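PDB 5L92: cytochrome P450 from Bacillus megaterium, which binds corticosterone at its haem and probably acts as a haem-dependent monooxygenase that oxidises steroids. Local coordinates for residues I167-P172 with T390-L395; E21-F26 with I251-Y256; N340-F345 with L357-A362; M145-I150 with L238-G243. All coordinates share one frame; numbering follows the deposited sequence.

How the interactions relate
Interactions 1, 2 and 4 are buried and interaction 3 partly so; none is a surface contact. Interactions 1 and 4 both touch corticosterone and meet where I168 and V169 pack on I241; 3 and 4 share the haem and join through L357 on V146 and I150. Interactions 1 and 2 meet through Y393 and L395 on F23, and L395 on Y256. The consecutive helices 229-245 and 247-260 serve interactions 4 and 2. Chemistry follows position: interaction 4 is aliphatic side chain packed on side chains and bare helix backbone, interaction 1 adds a bridging water and a substrate-facing ring, interaction 2 is aromatic, and interaction 3 sets an arginine guanidinium against a phenylalanine ring beside the haem.

Interaction 1. Residues I167-P172 with T390-L395; sequences IIVAGP and TFVYGL. With C0R (corticosterone), chain D.
V169 meets both F391 and V392, and most of the direct contact is apolar. The CB atoms of V169 and F391 lie 4.3 Å apart, while CG2 of V169 and CG2 of V392 touch at 4.2 Å, the two valine side chains crossing at about a right angle.

Polar links centre on the carbonyl of V169, near the end of helix 158-169. Its oxygen lies in the plane of the F391 ring, 3.6 Å from CD2, so the electron-rich atom faces the ring's C-H rim. A water donates to V169 O at 3.1 Å. The same water accepts from T390 N at 2.7 Å, tying the helix end to the 390-395 loop where no direct hydrogen bond exists. S389 OG is a further partner of V169 O.

The third group of contacts is with corticosterone. F391 has CG anti to its carbonyl carbon (chi1 -65°), which brings the ring beside the steroid, with methyl C18 3.6 Å above its plane, over the ring centre, a CH-pi placement. F391 CB also approaches the steroid hydroxyl O2 at 3.3 Å. From the helix, I168 CG2 reaches C15 of the steroid at 3.6 Å.

I168 and F391 thus line the corticosterone pocket together, one from the end of the P450 F helix, the other from what is probably the C-terminal substrate-recognition loop.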
# COMPACT_ATOMS: atom_id res chain seq x y z
N ILE A 167 1.73 -0.94 -13.86
CA ILE A 167 2.35 0.17 -14.58
C ILE A 167 2.37 1.42 -13.70
O ILE A 167 3.41 2.07 -13.54
CB ILE A 167 1.63 0.42 -15.92
CG1 ILE A 167 1.99 -0.72 -16.88
CG2 ILE A 167 1.99 1.83 -16.48
CD1 ILE A 167 1.23 -0.69 -18.20
N ILE A 168 1.21 1.77 -13.12
CA ILE A 168 1.11 3.02 -12.36
C ILE A 168 2.09 3.04 -11.18
O ILE A 168 2.67 4.09 -10.88
CB ILE A 168 -0.34 3.26 -11.88
CG1 ILE A 168 -1.27 3.52 -13.06
CG2 ILE A 168 -0.39 4.46 -10.95
CD1 ILE A 168 -0.89 4.75 -13.90
N VAL A 169 2.27 1.91 -10.48
CA VAL A 169 3.21 1.95 -9.34
C VAL A 169 4.64 1.59 -9.74
O VAL A 169 5.55 1.66 -8.90
CB VAL A 169 2.74 1.06 -8.15
CG1 VAL A 169 1.35 1.49 -7.62
CG2 VAL A 169 2.78 -0.41 -8.50
N ALA A 170 4.87 1.22 -11.00
CA ALA A 170 6.18 0.76 -11.43
C ALA A 170 7.25 1.85 -11.29
O ALA A 170 7.02 3.03 -11.51
CB ALA A 170 6.11 0.29 -12.88
N GLY A 171 8.41 1.42 -10.82
CA GLY A 171 9.60 2.24 -10.83
C GLY A 171 10.51 1.86 -11.97
O GLY A 171 10.43 0.77 -12.54
N PRO A 172 11.40 2.76 -12.34
CA PRO A 172 12.24 2.53 -13.51
C PRO A 172 13.33 1.50 -13.24
O PRO A 172 13.78 1.32 -12.10
CB PRO A 172 12.83 3.91 -13.78
CG PRO A 172 12.94 4.49 -12.41
CD PRO A 172 11.73 4.02 -11.67
N THR A 390 9.41 2.11 -6.27
CA THR A 390 9.63 2.88 -5.05
C THR A 390 8.33 3.20 -4.34
O THR A 390 8.35 3.57 -3.17
CB THR A 390 10.40 4.21 -5.32
OG1 THR A 390 9.53 5.19 -5.87
CG2 THR A 390 11.52 4.01 -6.24
N PHE A 391 7.18 3.05 -5.01
CA PHE A 391 5.91 3.31 -4.35
C PHE A 391 5.43 2.13 -3.50
O PHE A 391 4.71 2.34 -2.51
CB PHE A 391 4.84 3.67 -5.40
CG PHE A 391 5.10 4.94 -6.14
CD1 PHE A 391 5.12 6.16 -5.48
CD2 PHE A 391 5.27 4.92 -7.52
CE1 PHE A 391 5.31 7.35 -6.20
CE2 PHE A 391 5.46 6.09 -8.24
CZ PHE A 391 5.49 7.31 -7.59
N VAL A 392 5.83 0.89 -3.84
CA VAL A 392 5.45 -0.27 -3.03
C VAL A 392 6.66 -1.16 -2.77
O VAL A 392 7.66 -1.14 -3.49
CB VAL A 392 4.30 -1.09 -3.66
CG1 VAL A 392 3.08 -0.21 -3.80
CG2 VAL A 392 4.70 -1.69 -5.00
N TYR A 393 6.55 -1.96 -1.72
CA TYR A 393 7.66 -2.76 -1.21
C TYR A 393 7.14 -4.18 -1.00
O TYR A 393 6.25 -4.43 -0.18
CB TYR A 393 8.21 -2.14 0.07
CG TYR A 393 9.20 -3.04 0.78
CD1 TYR A 393 10.54 -3.04 0.43
CD2 TYR A 393 8.79 -3.91 1.78
CE1 TYR A 393 11.47 -3.88 1.09
CE2 TYR A 393 9.71 -4.75 2.44
CZ TYR A 393 11.05 -4.72 2.08
OH TYR A 393 11.94 -5.57 2.71
N GLY A 394 7.63 -5.12 -1.80
CA GLY A 394 7.08 -6.45 -1.70
C GLY A 394 7.76 -7.36 -2.68
O GLY A 394 8.73 -6.98 -3.34
N LEU A 395 7.25 -8.58 -2.76
CA LEU A 395 7.77 -9.59 -3.66
C LEU A 395 6.79 -9.86 -4.79
O LEU A 395 5.58 -9.83 -4.60
CB LEU A 395 8.05 -10.87 -2.90
CG LEU A 395 9.00 -10.66 -1.73
CD1 LEU A 395 9.13 -11.98 -0.99
CD2 LEU A 395 10.38 -10.15 -2.19
C1 C0R D . -0.42 4.33 -1.84
C2 C0R D . -1.06 3.57 -0.66
C3 C0R D . -2.59 3.14 -0.87
C4 C0R D . -3.08 2.94 -2.39
C5 C0R D . -2.14 3.35 -3.52
C6 C0R D . -2.58 3.09 -5.02
C7 C0R D . -2.33 4.45 -5.88
C8 C0R D . -0.92 4.98 -5.72
C9 C0R D . -0.48 5.17 -4.20
C10 C0R D . -0.72 3.95 -3.25
C11 C0R D . 1.00 5.80 -4.17
C12 C0R D . 1.09 7.15 -5.10
C13 C0R D . 0.69 6.94 -6.55
C14 C0R D . -0.81 6.26 -6.56
C15 C0R D . -1.07 6.11 -7.86
C16 C0R D . -0.48 7.46 -8.52
C17 C0R D . 0.48 8.08 -7.26
C18 C0R D . 1.72 6.02 -7.28
C19 C0R D . 0.20 2.75 -3.60
C20 C0R D . 1.74 8.81 -7.81
C21 C0R D . 2.22 10.15 -7.22
O1 C0R D . -3.39 2.84 0.01
O2 C0R D . 1.89 4.91 -4.58
O3 C0R D . 2.36 8.32 -8.74
O4 C0R D . 3.49 10.43 -7.82
O HOH W 1 8.04 3.38 -8.21

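Interaction 2. Residues E21-F26 with I251-Y256; sequences ERFNPF and ISNTIY
A T-shaped aromatic pair, F23 against Y256, joins the N-terminal part of the chain to helix 247-260, the continuation of the P450 I-helix. The ring of F23 presents its edge to the face of Y256: the centroids are 5.5 Å apart and the planes stand at 87°. The touching corner is F23 CE2, which lies 4.0 Å from Y256 CE1 and is displaced toward the rim of the tyrosine ring instead of sitting over its middle. The backbones stay well apart, with F23 CA and N253 CA separated by 10.8 Å, and so the side chains must span the gap. Y256 does this with CG anti to its backbone N (chi1 -172°), sending the ring out from the helix toward F23.

N253 meets the next corner of the same ring. Its OD1 lies near the plane of the phenyl group, 4.1 Å from F23 CZ, with the amide turned 70° from the ring, so a partly negative oxygen faces the C-H edge. The other end of that amide is occupied, because ND2 donates to R286 O, which fixes which way the oxygen points.

Around the pair, Y393 stacks on F23 and its OH donates to F23 O; W378, on strand 377-378 of the three-stranded antiparallel sheet, meets Y256 edge to face, while L395 touches both rings. The contact therefore sits between helix 247-260, the C-terminal loop before strand 399-401 and strand 377-378.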
# COMPACT_ATOMS: atom_id res chain seq x y z
N GLU A 21 19.80 -6.57 -1.71
CA GLU A 21 20.00 -5.25 -1.13
C GLU A 21 18.77 -4.37 -1.32
O GLU A 21 18.33 -3.71 -0.37
CB GLU A 21 21.26 -4.60 -1.72
CG GLU A 21 22.53 -5.19 -1.08
CD GLU A 21 23.82 -4.95 -1.87
OE1 GLU A 21 23.74 -4.52 -3.05
OE2 GLU A 21 24.91 -5.19 -1.29
N ARG A 22 18.16 -4.39 -2.51
CA ARG A 22 16.89 -3.68 -2.72
C ARG A 22 15.81 -4.10 -1.73
O ARG A 22 15.02 -3.28 -1.27
CB ARG A 22 16.38 -3.93 -4.15
CG ARG A 22 17.27 -3.38 -5.25
CD ARG A 22 16.83 -3.91 -6.62
NE ARG A 22 16.10 -2.91 -7.40
CZ ARG A 22 14.78 -2.83 -7.52
NH1 ARG A 22 13.97 -3.72 -6.91
NH2 ARG A 22 14.27 -1.84 -8.28
N PHE A 23 15.72 -5.38 -1.42
CA PHE A 23 14.69 -5.79 -0.47
C PHE A 23 15.12 -5.60 0.98
O PHE A 23 14.31 -5.85 1.88
CB PHE A 23 14.32 -7.25 -0.70
CG PHE A 23 12.98 -7.64 -0.13
CD1 PHE A 23 11.83 -6.97 -0.50
CD2 PHE A 23 12.88 -8.69 0.75
CE1 PHE A 23 10.56 -7.35 0.03
CE2 PHE A 23 11.64 -9.07 1.28
CZ PHE A 23 10.48 -8.40 0.90
N ASN A 24 16.34 -5.17 1.23
CA ASN A 24 16.83 -4.94 2.59
C ASN A 24 17.56 -3.60 2.61
O ASN A 24 18.79 -3.52 2.70
CB ASN A 24 17.69 -6.11 3.08
CG ASN A 24 16.89 -7.42 3.20
OD1 ASN A 24 16.13 -7.62 4.15
ND2 ASN A 24 17.03 -8.30 2.22
N PRO A 25 16.81 -2.50 2.53
CA PRO A 25 17.39 -1.16 2.60
C PRO A 25 17.72 -0.70 4.02
O PRO A 25 18.17 0.44 4.19
CB PRO A 25 16.27 -0.28 2.00
CG PRO A 25 14.99 -1.02 2.37
CD PRO A 25 15.35 -2.49 2.29
N PHE A 26 17.56 -1.56 5.02
CA PHE A 26 17.55 -1.07 6.40
C PHE A 26 18.93 -0.69 6.94
O PHE A 26 19.00 0.17 7.82
CB PHE A 26 16.86 -2.11 7.30
CG PHE A 26 15.53 -2.59 6.71
CD1 PHE A 26 14.46 -1.76 6.67
CD2 PHE A 26 15.41 -3.86 6.18
CE1 PHE A 26 13.25 -2.18 6.12
CE2 PHE A 26 14.22 -4.28 5.64
CZ PHE A 26 13.15 -3.43 5.59
N ILE A 251 0.33 -9.36 3.22
CA ILE A 251 0.12 -10.80 3.44
C ILE A 251 1.38 -11.58 3.07
O ILE A 251 1.88 -12.40 3.85
CB ILE A 251 -1.10 -11.29 2.63
CG1 ILE A 251 -2.36 -10.56 3.11
CG2 ILE A 251 -1.28 -12.83 2.79
CD1 ILE A 251 -3.62 -10.83 2.30
N SER A 252 1.88 -11.36 1.86
CA SER A 252 3.09 -12.02 1.39
C SER A 252 4.29 -11.69 2.26
O SER A 252 5.07 -12.58 2.61
CB SER A 252 3.37 -11.63 -0.06
OG SER A 252 2.47 -12.32 -0.88
N ASN A 253 4.45 -10.43 2.63
CA ASN A 253 5.58 -10.04 3.48
C ASN A 253 5.50 -10.69 4.84
O ASN A 253 6.53 -10.94 5.46
CB ASN A 253 5.65 -8.52 3.67
CG ASN A 253 6.11 -7.78 2.43
OD1 ASN A 253 6.41 -8.40 1.42
ND2 ASN A 253 6.12 -6.43 2.48
N THR A 254 4.27 -10.90 5.36
CA THR A 254 4.11 -11.58 6.64
C THR A 254 4.61 -13.00 6.54
O THR A 254 5.36 -13.47 7.41
CB THR A 254 2.65 -11.59 7.10
OG1 THR A 254 2.24 -10.28 7.49
CG2 THR A 254 2.50 -12.50 8.32
N ILE A 255 4.20 -13.70 5.49
CA ILE A 255 4.67 -15.05 5.26
C ILE A 255 6.18 -15.05 5.12
O ILE A 255 6.87 -15.93 5.67
CB ILE A 255 4.00 -15.65 4.02
CG1 ILE A 255 2.47 -15.81 4.24
CG2 ILE A 255 4.61 -16.99 3.63
CD1 ILE A 255 2.13 -16.78 5.25
N TYR A 256 6.73 -14.06 4.41
CA TYR A 256 8.18 -13.96 4.29
C TYR A 256 8.83 -13.83 5.66
O TYR A 256 9.83 -14.49 5.94
CB TYR A 256 8.58 -12.80 3.38
CG TYR A 256 10.07 -12.82 3.12
CD1 TYR A 256 10.95 -12.16 3.96
CD2 TYR A 256 10.58 -13.55 2.05
CE1 TYR A 256 12.31 -12.19 3.73
CE2 TYR A 256 11.91 -13.60 1.83
CZ TYR A 256 12.78 -12.92 2.67
OH TYR A 256 14.12 -12.98 2.45

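Interaction 3. Residues N340-F345 with L357-A362; sequences NVHMAF and LARIEA. With HEM (protoporphyrin IX containing Fe), chain C.
F345 drives one corner of its ring into the flat side of the R359 guanidinium: CE2 stands 3.4 Å above that plane, over CZ. The two planes are 67° apart, so this is a steep approach and not a parallel stack. R359 brings its guanidinium here on a chain extended from CG to NE. The CD1-CE1 side of the phenyl ring runs along the haem, where CE1 lies 3.7 Å from the haem carbon C2B and 4.3 Å from A358 CB. The H342 and R359 side chains approach from opposite directions; H342 NE2 is 4.0 Å from R359 NH2, at the guanidinium edge, with the planes 55° apart. The imidazole is steadied by A344 N, which donates to H342 ND1 at 3.1 Å with an angle of 167°, in the ring plane. Replacing F345 with an alanine would probably open a gap between haem ring B and the R359 guanidinium, leaving the guanidinium face without its ring partner.

F345 is the phenylalanine that begins the P450 haem-binding loop leading to C352. H342 NE2 and R359 NH2 both bond to E280 OE1, so that carboxylate probably offsets the nearby positive charge; ND1 acting as acceptor is consistent with a neutral histidine protonated on NE2.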
# COMPACT_ATOMS: atom_id res chain seq x y z
N ASN A 340 3.83 -0.34 19.46
CA ASN A 340 4.20 -0.42 18.05
C ASN A 340 3.44 0.68 17.32
O ASN A 340 2.42 0.46 16.65
CB ASN A 340 3.90 -1.82 17.49
CG ASN A 340 4.40 -1.99 16.03
OD1 ASN A 340 4.93 -1.08 15.40
ND2 ASN A 340 4.22 -3.18 15.51
N VAL A 341 3.93 1.90 17.47
CA VAL A 341 3.21 3.05 16.95
C VAL A 341 3.79 3.36 15.58
O VAL A 341 4.42 4.39 15.37
CB VAL A 341 3.27 4.26 17.89
CG1 VAL A 341 2.33 5.37 17.34
CG2 VAL A 341 2.77 3.85 19.33
N HIS A 342 3.61 2.43 14.66
CA HIS A 342 4.19 2.61 13.35
C HIS A 342 3.30 3.53 12.52
O HIS A 342 2.18 3.88 12.89
CB HIS A 342 4.37 1.27 12.69
CG HIS A 342 3.06 0.59 12.47
ND1 HIS A 342 2.20 0.98 11.46
CD2 HIS A 342 2.42 -0.35 13.18
CE1 HIS A 342 1.11 0.25 11.53
NE2 HIS A 342 1.21 -0.57 12.56
N MET A 343 3.84 3.95 11.39
CA MET A 343 3.17 4.85 10.46
C MET A 343 3.00 4.19 9.10
O MET A 343 3.07 4.85 8.07
CB MET A 343 3.97 6.16 10.35
CG MET A 343 3.89 6.99 11.63
SD MET A 343 4.70 8.60 11.65
CE MET A 343 6.41 8.09 11.84
N ALA A 344 2.80 2.88 9.07
CA ALA A 344 2.77 2.18 7.80
C ALA A 344 1.55 2.59 6.98
O ALA A 344 1.54 2.41 5.77
CB ALA A 344 2.82 0.67 8.03
N PHE A 345 0.52 3.14 7.63
CA PHE A 345 -0.64 3.69 6.96
C PHE A 345 -0.57 5.21 6.86
O PHE A 345 -1.59 5.85 6.56
CB PHE A 345 -1.91 3.30 7.71
CG PHE A 345 -2.21 1.83 7.64
CD1 PHE A 345 -2.47 1.22 6.45
CD2 PHE A 345 -2.22 1.06 8.81
CE1 PHE A 345 -2.75 -0.13 6.40
CE2 PHE A 345 -2.52 -0.30 8.75
CZ PHE A 345 -2.76 -0.88 7.55
N LEU A 357 -9.95 -2.38 6.36
CA LEU A 357 -10.08 -3.45 5.38
C LEU A 357 -8.79 -4.23 5.25
O LEU A 357 -8.81 -5.46 5.23
CB LEU A 357 -10.51 -2.88 4.03
CG LEU A 357 -10.64 -3.89 2.90
CD1 LEU A 357 -11.71 -4.91 3.24
CD2 LEU A 357 -10.96 -3.20 1.57
N ALA A 358 -7.65 -3.54 5.14
CA ALA A 358 -6.37 -4.24 4.98
C ALA A 358 -6.11 -5.18 6.16
O ALA A 358 -5.79 -6.35 5.98
CB ALA A 358 -5.23 -3.22 4.80
N ARG A 359 -6.33 -4.70 7.39
CA ARG A 359 -6.08 -5.55 8.57
C ARG A 359 -6.97 -6.79 8.58
O ARG A 359 -6.50 -7.89 8.90
CB ARG A 359 -6.28 -4.73 9.82
CG ARG A 359 -5.14 -3.75 10.00
CD ARG A 359 -5.46 -2.64 10.99
NE ARG A 359 -4.21 -2.09 11.51
CZ ARG A 359 -3.99 -0.81 11.80
NH1 ARG A 359 -4.96 0.08 11.62
NH2 ARG A 359 -2.81 -0.41 12.27
N ILE A 360 -8.26 -6.64 8.24
CA ILE A 360 -9.16 -7.78 8.28
C ILE A 360 -8.90 -8.74 7.11
O ILE A 360 -8.92 -9.97 7.30
CB ILE A 360 -10.62 -7.30 8.33
CG1 ILE A 360 -11.49 -8.34 9.00
CG2 ILE A 360 -11.23 -7.03 6.95
CD1 ILE A 360 -11.38 -8.30 10.51
N GLU A 361 -8.65 -8.23 5.90
CA GLU A 361 -8.21 -9.11 4.82
C GLU A 361 -6.98 -9.91 5.24
O GLU A 361 -6.90 -11.13 5.03
CB GLU A 361 -7.89 -8.31 3.55
CG GLU A 361 -9.11 -7.75 2.75
CD GLU A 361 -8.74 -6.62 1.71
OE1 GLU A 361 -7.63 -6.00 1.77
OE2 GLU A 361 -9.58 -6.35 0.82
N ALA A 362 -5.98 -9.24 5.80
CA ALA A 362 -4.73 -9.91 6.15
C ALA A 362 -4.94 -10.99 7.22
O ALA A 362 -4.52 -12.14 7.07
CB ALA A 362 -3.72 -8.87 6.61
CHA HEM C . -3.65 6.37 1.87
CHB HEM C . -0.78 2.55 2.93
CHC HEM C . -4.32 -0.52 1.85
CHD HEM C . -6.95 3.25 0.35
C1A HEM C . -2.59 5.58 2.30
C2A HEM C . -1.35 6.08 2.85
C3A HEM C . -0.56 5.04 3.13
C4A HEM C . -1.27 3.83 2.79
CMA HEM C . 0.86 5.10 3.74
CAA HEM C . -0.99 7.58 3.07
CBA HEM C . -0.80 8.33 1.75
CGA HEM C . -0.13 9.67 1.95
O1A HEM C . -0.09 10.18 3.07
O2A HEM C . 0.40 10.24 0.98
C1B HEM C . -1.47 1.37 2.78
C2B HEM C . -1.04 0.04 3.17
C3B HEM C . -2.04 -0.80 2.85
C4B HEM C . -3.10 -0.03 2.25
CMB HEM C . 0.30 -0.29 3.86
CAB HEM C . -2.17 -2.33 3.06
CBB HEM C . -1.48 -2.99 4.00
C1C HEM C . -5.35 0.24 1.35
C2C HEM C . -6.58 -0.27 0.80
C3C HEM C . -7.30 0.77 0.41
C4C HEM C . -6.55 1.97 0.64
CMC HEM C . -7.03 -1.75 0.72
CAC HEM C . -8.67 0.60 -0.26
CBC HEM C . -9.74 1.17 0.28
C1D HEM C . -6.30 4.42 0.62
C2D HEM C . -6.80 5.74 0.29
C3D HEM C . -5.90 6.63 0.72
C4D HEM C . -4.79 5.87 1.30
CMD HEM C . -8.16 5.98 -0.43
CAD HEM C . -5.94 8.18 0.63
CBD HEM C . -6.52 8.79 1.92
CGD HEM C . -6.45 10.30 1.96
O1D HEM C . -7.22 10.93 2.73
O2D HEM C . -5.63 10.93 1.25
NA HEM C . -2.53 4.19 2.27
NB HEM C . -2.72 1.28 2.21
NC HEM C . -5.36 1.62 1.23
ND HEM C . -5.07 4.55 1.19
FE HEM C . -3.99 2.89 1.80

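Interaction 4. Residues M145-I150 with L238-G243; sequences MVIADI and LLLIAG. With C0R (corticosterone), chain D; HEM (protoporphyrin IX containing Fe), chain C.
I147 is the residue that carries the apolar packing of helix 141-151 on helix 229-245, touching L239, L240 and G243. CG1 stands anti to the backbone N (chi1 -155°), which sends it and CD1 over the L239 backbone: I147 CG1 comes to 3.4 Å from L239 O, and CD1 to 4.1 Å from L239 CB. The other branch, CG2, lies 3.8 Å from G243 CA and 4.2 Å from L240 CD1. Because G243 has no side chain, CG2 can press directly onto the helix backbone, and the axes approach to 8.9 Å at 161°, nearly antiparallel. With an alanine in place of I147, a gap would probably open beside L239 and L240, leaving CB on G243 to hold the pair there.

Ligand contacts come next. On the far side, I241 CG2 meets corticosterone C6 at 3.2 Å, and A242 CB touches both steroid and haem. L239 serves both sides, its CB on I147 and its CD2 3.4 Å from haem vinyl carbon CBC. Steroid oxygen O1 binds the haem iron.

Helix 229-245 is the N-terminal part of the P450 I-helix. Helix 141-151 packs on it through I147 and on L357 of helix 355-372 through V146 and I150, while helix 158-169 packs on I241.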
# COMPACT_ATOMS: atom_id res chain seq x y z
N MET A 145 -10.44 -9.05 -5.57
CA MET A 145 -11.81 -9.56 -5.59
C MET A 145 -12.67 -8.79 -4.61
O MET A 145 -13.83 -8.49 -4.90
CB MET A 145 -11.83 -11.06 -5.25
CG MET A 145 -11.27 -11.95 -6.32
SD MET A 145 -10.85 -13.58 -5.68
CE MET A 145 -10.98 -14.60 -7.11
N VAL A 146 -12.13 -8.47 -3.45
CA VAL A 146 -12.84 -7.59 -2.52
C VAL A 146 -13.06 -6.22 -3.15
O VAL A 146 -14.17 -5.70 -3.15
CB VAL A 146 -12.08 -7.48 -1.19
CG1 VAL A 146 -12.74 -6.46 -0.31
CG2 VAL A 146 -12.06 -8.81 -0.46
N ILE A 147 -11.99 -5.61 -3.69
CA ILE A 147 -12.10 -4.24 -4.20
C ILE A 147 -13.01 -4.18 -5.42
O ILE A 147 -13.69 -3.18 -5.62
CB ILE A 147 -10.71 -3.64 -4.51
CG1 ILE A 147 -10.75 -2.12 -4.43
CG2 ILE A 147 -10.24 -4.01 -5.94
CD1 ILE A 147 -10.98 -1.57 -3.03
N ALA A 148 -13.02 -5.21 -6.26
CA ALA A 148 -13.93 -5.24 -7.39
C ALA A 148 -15.39 -5.32 -6.92
O ALA A 148 -16.27 -4.71 -7.53
CB ALA A 148 -13.60 -6.41 -8.31
N ASP A 149 -15.65 -6.05 -5.82
CA ASP A 149 -17.00 -6.04 -5.26
C ASP A 149 -17.36 -4.69 -4.66
O ASP A 149 -18.50 -4.23 -4.79
CB ASP A 149 -17.14 -7.12 -4.19
CG ASP A 149 -17.36 -8.50 -4.78
OD1 ASP A 149 -17.50 -8.62 -6.02
OD2 ASP A 149 -17.41 -9.46 -4.00
N ILE A 150 -16.40 -4.03 -4.01
CA ILE A 150 -16.66 -2.72 -3.40
C ILE A 150 -16.95 -1.66 -4.47
O ILE A 150 -17.82 -0.81 -4.29
CB ILE A 150 -15.47 -2.29 -2.52
CG1 ILE A 150 -15.42 -3.11 -1.23
CG2 ILE A 150 -15.55 -0.79 -2.16
CD1 ILE A 150 -14.13 -2.91 -0.46
N LEU A 238 -8.00 5.21 -7.59
CA LEU A 238 -7.16 5.08 -6.40
C LEU A 238 -7.47 3.78 -5.66
O LEU A 238 -6.56 3.04 -5.30
CB LEU A 238 -7.38 6.28 -5.49
CG LEU A 238 -6.65 6.34 -4.14
CD1 LEU A 238 -5.12 6.28 -4.31
CD2 LEU A 238 -7.09 7.62 -3.46
N LEU A 239 -8.76 3.48 -5.49
CA LEU A 239 -9.14 2.26 -4.77
C LEU A 239 -8.76 1.04 -5.57
O LEU A 239 -8.26 0.06 -5.01
CB LEU A 239 -10.64 2.23 -4.49
CG LEU A 239 -11.27 3.22 -3.52
CD1 LEU A 239 -12.73 2.75 -3.29
CD2 LEU A 239 -10.55 3.35 -2.24
N LEU A 240 -8.96 1.09 -6.88
CA LEU A 240 -8.59 -0.05 -7.71
C LEU A 240 -7.12 -0.38 -7.53
O LEU A 240 -6.76 -1.54 -7.32
CB LEU A 240 -8.88 0.23 -9.17
CG LEU A 240 -8.60 -0.97 -10.07
CD1 LEU A 240 -9.52 -2.13 -9.65
CD2 LEU A 240 -8.80 -0.58 -11.52
N ILE A 241 -6.26 0.63 -7.64
CA ILE A 241 -4.82 0.41 -7.56
C ILE A 241 -4.46 -0.08 -6.16
O ILE A 241 -3.69 -1.02 -6.00
CB ILE A 241 -4.05 1.69 -7.94
CG1 ILE A 241 -4.37 2.08 -9.38
CG2 ILE A 241 -2.57 1.46 -7.81
CD1 ILE A 241 -3.71 3.36 -9.87
N ALA A 242 -5.07 0.53 -5.14
CA ALA A 242 -4.96 0.05 -3.77
C ALA A 242 -5.39 -1.40 -3.64
O ALA A 242 -4.78 -2.18 -2.91
CB ALA A 242 -5.82 0.91 -2.86
N GLY A 243 -6.46 -1.79 -4.34
CA GLY A 243 -6.92 -3.17 -4.32
C GLY A 243 -6.01 -4.15 -5.04
O GLY A 243 -6.22 -5.37 -4.92
C1 C0R D . -0.42 4.33 -1.84
C2 C0R D . -1.06 3.57 -0.66
C3 C0R D . -2.59 3.14 -0.87
C4 C0R D . -3.08 2.94 -2.39
C5 C0R D . -2.14 3.35 -3.52
C6 C0R D . -2.58 3.09 -5.02
C7 C0R D . -2.33 4.45 -5.88
C8 C0R D . -0.92 4.98 -5.72
C9 C0R D . -0.48 5.17 -4.20
C10 C0R D . -0.72 3.95 -3.25
C11 C0R D . 1.00 5.80 -4.17
C12 C0R D . 1.09 7.15 -5.10
C13 C0R D . 0.69 6.94 -6.55
C14 C0R D . -0.81 6.26 -6.56
C15 C0R D . -1.07 6.11 -7.86
C16 C0R D . -0.48 7.46 -8.52
C17 C0R D . 0.48 8.08 -7.26
C18 C0R D . 1.72 6.02 -7.28
C19 C0R D . 0.20 2.75 -3.60
C20 C0R D . 1.74 8.81 -7.81
C21 C0R D . 2.22 10.15 -7.22
O1 C0R D . -3.39 2.84 0.01
O2 C0R D . 1.89 4.91 -4.58
O3 C0R D . 2.36 8.32 -8.74
O4 C0R D . 3.49 10.43 -7.82
CHA HEM C . -3.65 6.37 1.87
CHB HEM C . -0.78 2.55 2.93
CHC HEM C . -4.32 -0.52 1.85
CHD HEM C . -6.95 3.25 0.35
C1A HEM C . -2.59 5.58 2.30
C2A HEM C . -1.35 6.08 2.85
C3A HEM C . -0.56 5.04 3.13
C4A HEM C . -1.27 3.83 2.79
CMA HEM C . 0.86 5.10 3.74
CAA HEM C . -0.99 7.58 3.07
CBA HEM C . -0.80 8.33 1.75
CGA HEM C . -0.13 9.67 1.95
O1A HEM C . -0.09 10.18 3.07
O2A HEM C . 0.40 10.24 0.98
C1B HEM C . -1.47 1.37 2.78
C2B HEM C . -1.04 0.04 3.17
C3B HEM C . -2.04 -0.80 2.85
C4B HEM C . -3.10 -0.03 2.25
CMB HEM C . 0.30 -0.29 3.86
CAB HEM C . -2.17 -2.33 3.06
CBB HEM C . -1.48 -2.99 4.00
C1C HEM C . -5.35 0.24 1.35
C2C HEM C . -6.58 -0.27 0.80
C3C HEM C . -7.30 0.77 0.41
C4C HEM C . -6.55 1.97 0.64
CMC HEM C . -7.03 -1.75 0.72
CAC HEM C . -8.67 0.60 -0.26
CBC HEM C . -9.74 1.17 0.28
C1D HEM C . -6.30 4.42 0.62
C2D HEM C . -6.80 5.74 0.29
C3D HEM C . -5.90 6.63 0.72
C4D HEM C . -4.79 5.87 1.30
CMD HEM C . -8.16 5.98 -0.43
CAD HEM C . -5.94 8.18 0.63
CBD HEM C . -6.52 8.79 1.92
CGD HEM C . -6.45 10.30 1.96
O1D HEM C . -7.22 10.93 2.73
O2D HEM C . -5.63 10.93 1.25
NA HEM C . -2.53 4.19 2.27
NB HEM C . -2.72 1.28 2.21
NC HEM C . -5.36 1.62 1.23
ND HEM C . -5.07 4.55 1.19
FE HEM C . -3.99 2.89 1.80